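Local coordinates for protein glutaredoxin (Grx-1) (Archaeoglobus fulgidus, PDB 3IC4) that probably transfers electrons in thiol-disulfide exchange, as a small glutaredoxin of the thioredoxin superfamily, at residues R27-V37 with Y81-R91. Numbering follows the deposited sequence.
Sequences RTLEFLKREGV and YNEEKLKELIR
Phe31 is the knob of this helix pair, seated among Glu83, Leu86, Lys87 and Ile90. With CG anti to the backbone N (chi1 173°), its ring reaches helix 83-91: Leu86 CB lies over one face, 3.5 Å from Phe31 CE2, while Lys87 CG meets the edge at Phe31 CZ (3.6 Å). Toward the C-terminal ends, Arg91 grips the Glu35 carboxylate in a side-on salt bridge, NE to OE2 at 2.8 Å. NH2 bonds to OE1 at 3.0 Å; both bonds are nearly straight and the planar groups lie 25° apart. Lys87 CG lies over the centre of one face of that guanidinium. With alanine at Glu35, Arg91 would probably lose its carboxylate mate and Ile90 CG2 the packing that Glu35 CG gives. Ile90 CG2 also presses tightly on Val37 CG1 (3.3 Å). At the other end Arg27 CB sits over the centre of the Tyr81 ring in a CH-pi contact, and Thr28 OG1, hydrogen-bonded to His24 O, lies at the ring edge. The axes of 27-35 and 83-91 approach to 11.3 Å and cross at -41°. Both pack on one face of the thioredoxin-fold sheet: Thr28 and Leu32 on Met16, Thr28 and Leu86 on Val71, Leu86 also on Val78.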
loop_
_atom_site.group_PDB
_atom_site.type_symbol
_atom_site.label_atom_id
_atom_site.label_comp_id
_atom_site.label_asym_id
_atom_site.label_seq_id
_atom_site.Cartn_x
_atom_site.Cartn_y
_atom_site.Cartn_z
ATOM N N ARG A 27 -1.056 -10.202 6.567
ATOM C CA ARG A 27 0.222 -10.342 7.267
ATOM C C ARG A 27 1.004 -8.999 7.278
ATOM O O ARG A 27 1.555 -8.569 8.268
ATOM C CB ARG A 27 1.065 -11.455 6.643
ATOM C CG ARG A 27 0.660 -12.844 7.046
ATOM C CD ARG A 27 1.631 -13.895 6.500
ATOM N NE ARG A 27 1.279 -14.256 5.149
ATOM C CZ ARG A 27 0.344 -15.144 4.808
ATOM N NH1 ARG A 27 0.143 -15.395 3.522
ATOM N NH2 ARG A 27 -0.412 -15.803 5.674
ATOM N N THR A 28 1.020 -8.355 6.120
ATOM C CA THR A 28 1.709 -7.078 5.984
ATOM C C THR A 28 1.050 -5.998 6.865
ATOM O O THR A 28 1.737 -5.241 7.521
ATOM C CB THR A 28 1.689 -6.615 4.517
ATOM O OG1 THR A 28 2.252 -7.648 3.715
ATOM C CG2 THR A 28 2.483 -5.301 4.289
ATOM N N LEU A 29 -0.283 -5.964 6.902
ATOM C CA LEU A 29 -0.998 -5.043 7.785
ATOM C C LEU A 29 -0.607 -5.255 9.260
ATOM O O LEU A 29 -0.370 -4.309 10.007
ATOM C CB LEU A 29 -2.518 -5.217 7.581
ATOM C CG LEU A 29 -3.412 -4.340 8.499
ATOM C CD1 LEU A 29 -3.476 -2.977 7.928
ATOM C CD2 LEU A 29 -4.808 -4.893 8.691
ATOM N N GLU A 30 -0.569 -6.514 9.686
ATOM C CA GLU A 30 -0.187 -6.837 11.051
ATOM C C GLU A 30 1.270 -6.461 11.319
ATOM O O GLU A 30 1.596 -6.007 12.409
ATOM C CB GLU A 30 -0.492 -8.304 11.358
ATOM C CG GLU A 30 -2.034 -8.624 11.271
ATOM C CD GLU A 30 -2.881 -7.871 12.264
ATOM O OE1 GLU A 30 -2.414 -7.530 13.398
ATOM O OE2 GLU A 30 -4.089 -7.609 11.966
ATOM N N PHE A 31 2.137 -6.623 10.320
ATOM C CA PHE A 31 3.509 -6.149 10.463
ATOM C C PHE A 31 3.562 -4.669 10.774
ATOM O O PHE A 31 4.298 -4.233 11.650
ATOM C CB PHE A 31 4.340 -6.460 9.200
ATOM C CG PHE A 31 5.738 -5.845 9.222
ATOM C CD1 PHE A 31 6.782 -6.484 9.845
ATOM C CD2 PHE A 31 5.965 -4.608 8.681
ATOM C CE1 PHE A 31 8.030 -5.863 9.952
ATOM C CE2 PHE A 31 7.190 -4.007 8.772
ATOM C CZ PHE A 31 8.199 -4.621 9.421
ATOM N N LEU A 32 2.845 -3.890 9.966
ATOM C CA LEU A 32 2.852 -2.430 10.079
ATOM C C LEU A 32 2.265 -2.023 11.394
ATOM O O LEU A 32 2.767 -1.101 12.036
ATOM C CB LEU A 32 2.096 -1.788 8.904
ATOM C CG LEU A 32 2.769 -1.931 7.528
ATOM C CD1 LEU A 32 1.836 -1.419 6.485
ATOM C CD2 LEU A 32 4.138 -1.288 7.491
ATOM N N LYS A 33 1.227 -2.721 11.840
ATOM C CA LYS A 33 0.619 -2.387 13.139
ATOM C C LYS A 33 1.588 -2.557 14.266
ATOM O O LYS A 33 1.626 -1.742 15.205
ATOM C CB LYS A 33 -0.607 -3.266 13.420
ATOM C CG LYS A 33 -1.784 -2.857 12.578
ATOM C CD LYS A 33 -2.982 -3.820 12.428
ATOM C CE LYS A 33 -3.610 -4.296 13.628
ATOM N NZ LYS A 33 -4.853 -5.110 13.274
ATOM N N ARG A 34 2.303 -3.671 14.227
ATOM C CA ARG A 34 3.259 -4.055 15.262
ATOM C C ARG A 34 4.471 -3.102 15.245
ATOM O O ARG A 34 5.027 -2.730 16.287
ATOM C CB ARG A 34 3.642 -5.522 15.031
ATOM C CG ARG A 34 4.648 -6.056 15.984
ATOM C CD ARG A 34 4.486 -7.559 16.242
ATOM N NE ARG A 34 5.376 -7.954 17.373
ATOM C CZ ARG A 34 5.081 -8.055 18.690
ATOM N NH1 ARG A 34 3.848 -7.819 19.176
ATOM N NH2 ARG A 34 6.047 -8.430 19.550
ATOM N N GLU A 35 4.829 -2.635 14.055
ATOM C CA GLU A 35 5.960 -1.744 13.892
ATOM C C GLU A 35 5.781 -0.418 14.619
ATOM O O GLU A 35 6.762 0.208 15.074
ATOM C CB GLU A 35 6.254 -1.543 12.388
ATOM C CG GLU A 35 7.608 -0.973 12.061
ATOM C CD GLU A 35 8.840 -1.823 12.440
ATOM O OE1 GLU A 35 8.755 -3.046 12.743
ATOM O OE2 GLU A 35 9.955 -1.217 12.439
ATOM N N GLY A 36 4.545 0.049 14.706
ATOM C CA GLY A 36 4.268 1.242 15.483
ATOM C C GLY A 36 4.410 2.543 14.691
ATOM O O GLY A 36 4.356 3.619 15.274
ATOM N N VAL A 37 4.585 2.414 13.373
ATOM C CA VAL A 37 4.671 3.537 12.453
ATOM C C VAL A 37 3.264 4.021 12.071
ATOM O O VAL A 37 2.339 3.251 12.100
ATOM C CB VAL A 37 5.546 3.167 11.233
ATOM C CG1 VAL A 37 7.027 3.060 11.707
ATOM C CG2 VAL A 37 5.056 1.885 10.553
ATOM N N TYR A 81 4.807 -9.578 0.956
ATOM C CA TYR A 81 5.142 -9.722 2.340
ATOM C C TYR A 81 6.517 -10.329 2.531
ATOM O O TYR A 81 6.772 -11.536 2.238
ATOM C CB TYR A 81 4.113 -10.586 3.064
ATOM C CG TYR A 81 4.401 -10.753 4.527
ATOM C CD1 TYR A 81 4.283 -9.692 5.400
ATOM C CD2 TYR A 81 4.776 -11.972 5.062
ATOM C CE1 TYR A 81 4.563 -9.839 6.719
ATOM C CE2 TYR A 81 4.990 -12.133 6.411
ATOM C CZ TYR A 81 4.894 -11.073 7.226
ATOM O OH TYR A 81 5.096 -11.244 8.600
ATOM N N ASN A 82 7.463 -9.506 2.886
ATOM C CA ASN A 82 8.812 -9.965 3.194
ATOM C C ASN A 82 9.244 -9.170 4.380
ATOM O O ASN A 82 9.424 -7.959 4.265
ATOM C CB ASN A 82 9.784 -9.670 2.074
ATOM C CG ASN A 82 11.233 -10.122 2.407
ATOM O OD1 ASN A 82 11.981 -9.437 3.087
ATOM N ND2 ASN A 82 11.603 -11.295 1.910
ATOM N N GLU A 83 9.444 -9.847 5.500
ATOM C CA GLU A 83 9.671 -9.092 6.743
ATOM C C GLU A 83 10.974 -8.307 6.754
ATOM O O GLU A 83 11.040 -7.179 7.227
ATOM C CB GLU A 83 9.687 -10.051 7.890
ATOM C CG GLU A 83 8.358 -10.588 8.301
ATOM C CD GLU A 83 8.468 -11.237 9.675
ATOM O OE1 GLU A 83 8.100 -10.551 10.672
ATOM O OE2 GLU A 83 8.956 -12.393 9.731
ATOM N N GLU A 84 12.023 -8.928 6.253
ATOM C CA GLU A 84 13.325 -8.291 6.208
ATOM C C GLU A 84 13.259 -7.012 5.359
ATOM O O GLU A 84 13.704 -5.965 5.783
ATOM C CB GLU A 84 14.353 -9.282 5.628
ATOM C CG GLU A 84 14.512 -10.653 6.403
ATOM C CD GLU A 84 13.170 -11.481 6.693
ATOM O OE1 GLU A 84 12.382 -11.819 5.731
ATOM O OE2 GLU A 84 12.935 -11.808 7.914
ATOM N N LYS A 85 12.672 -7.100 4.179
ATOM C CA LYS A 85 12.543 -5.959 3.284
ATOM C C LYS A 85 11.638 -4.880 3.858
ATOM O O LYS A 85 11.943 -3.690 3.736
ATOM C CB LYS A 85 12.024 -6.401 1.915
ATOM C CG LYS A 85 13.103 -7.089 1.039
ATOM C CD LYS A 85 12.685 -7.121 -0.448
ATOM C CE LYS A 85 11.724 -8.279 -0.733
ATOM N NZ LYS A 85 11.632 -8.703 -2.246
ATOM N N LEU A 86 10.555 -5.276 4.531
ATOM C CA LEU A 86 9.688 -4.294 5.167
ATOM C C LEU A 86 10.400 -3.571 6.327
ATOM O O LEU A 86 10.283 -2.384 6.446
ATOM C CB LEU A 86 8.361 -4.948 5.629
ATOM C CG LEU A 86 7.389 -5.418 4.523
ATOM C CD1 LEU A 86 6.260 -6.398 5.004
ATOM C CD2 LEU A 86 6.756 -4.218 3.877
ATOM N N LYS A 87 11.146 -4.292 7.168
ATOM C CA LYS A 87 11.905 -3.670 8.264
ATOM C C LYS A 87 12.922 -2.700 7.686
ATOM O O LYS A 87 12.946 -1.570 8.081
ATOM C CB LYS A 87 12.624 -4.723 9.108
ATOM C CG LYS A 87 11.675 -5.571 9.945
ATOM C CD LYS A 87 12.399 -6.802 10.551
ATOM C CE LYS A 87 11.378 -7.775 11.223
ATOM N NZ LYS A 87 11.936 -8.840 12.095
ATOM N N GLU A 88 13.652 -3.100 6.646
ATOM C CA GLU A 88 14.573 -2.179 5.979
ATOM C C GLU A 88 13.880 -0.899 5.410
ATOM O O GLU A 88 14.382 0.226 5.559
ATOM C CB GLU A 88 15.319 -2.932 4.878
ATOM C CG GLU A 88 16.257 -2.058 4.103
ATOM C CD GLU A 88 17.096 -1.153 4.988
ATOM O OE1 GLU A 88 17.799 -1.710 5.871
ATOM O OE2 GLU A 88 17.069 0.105 4.795
ATOM N N LEU A 89 12.729 -1.077 4.758
ATOM C CA LEU A 89 11.983 0.041 4.215
ATOM C C LEU A 89 11.605 1.020 5.320
ATOM O O LEU A 89 11.793 2.220 5.176
ATOM C CB LEU A 89 10.706 -0.427 3.501
ATOM C CG LEU A 89 9.811 0.646 2.847
ATOM C CD1 LEU A 89 10.497 1.278 1.662
ATOM C CD2 LEU A 89 8.505 0.036 2.431
ATOM N N ILE A 90 11.056 0.512 6.420
ATOM C CA ILE A 90 10.455 1.347 7.477
ATOM C C ILE A 90 11.579 1.952 8.330
ATOM O O ILE A 90 11.501 3.119 8.729
ATOM C CB ILE A 90 9.361 0.520 8.349
ATOM C CG1 ILE A 90 8.190 0.050 7.497
ATOM C CG2 ILE A 90 8.800 1.345 9.520
ATOM C CD1 ILE A 90 7.624 1.124 6.714
ATOM N N ARG A 91 12.636 1.195 8.571
ATOM C CA ARG A 91 13.617 1.605 9.581
ATOM C C ARG A 91 14.802 2.316 8.931
ATOM O O ARG A 91 15.352 3.282 9.503
ATOM C CB ARG A 91 14.130 0.396 10.388
ATOM C CG ARG A 91 13.022 -0.476 11.017
ATOM C CD ARG A 91 13.548 -1.772 11.632
ATOM N NE ARG A 91 12.447 -2.453 12.297
ATOM C CZ ARG A 91 12.526 -3.592 12.986
ATOM N NH1 ARG A 91 13.679 -4.232 13.109
ATOM N NH2 ARG A 91 11.423 -4.096 13.550
#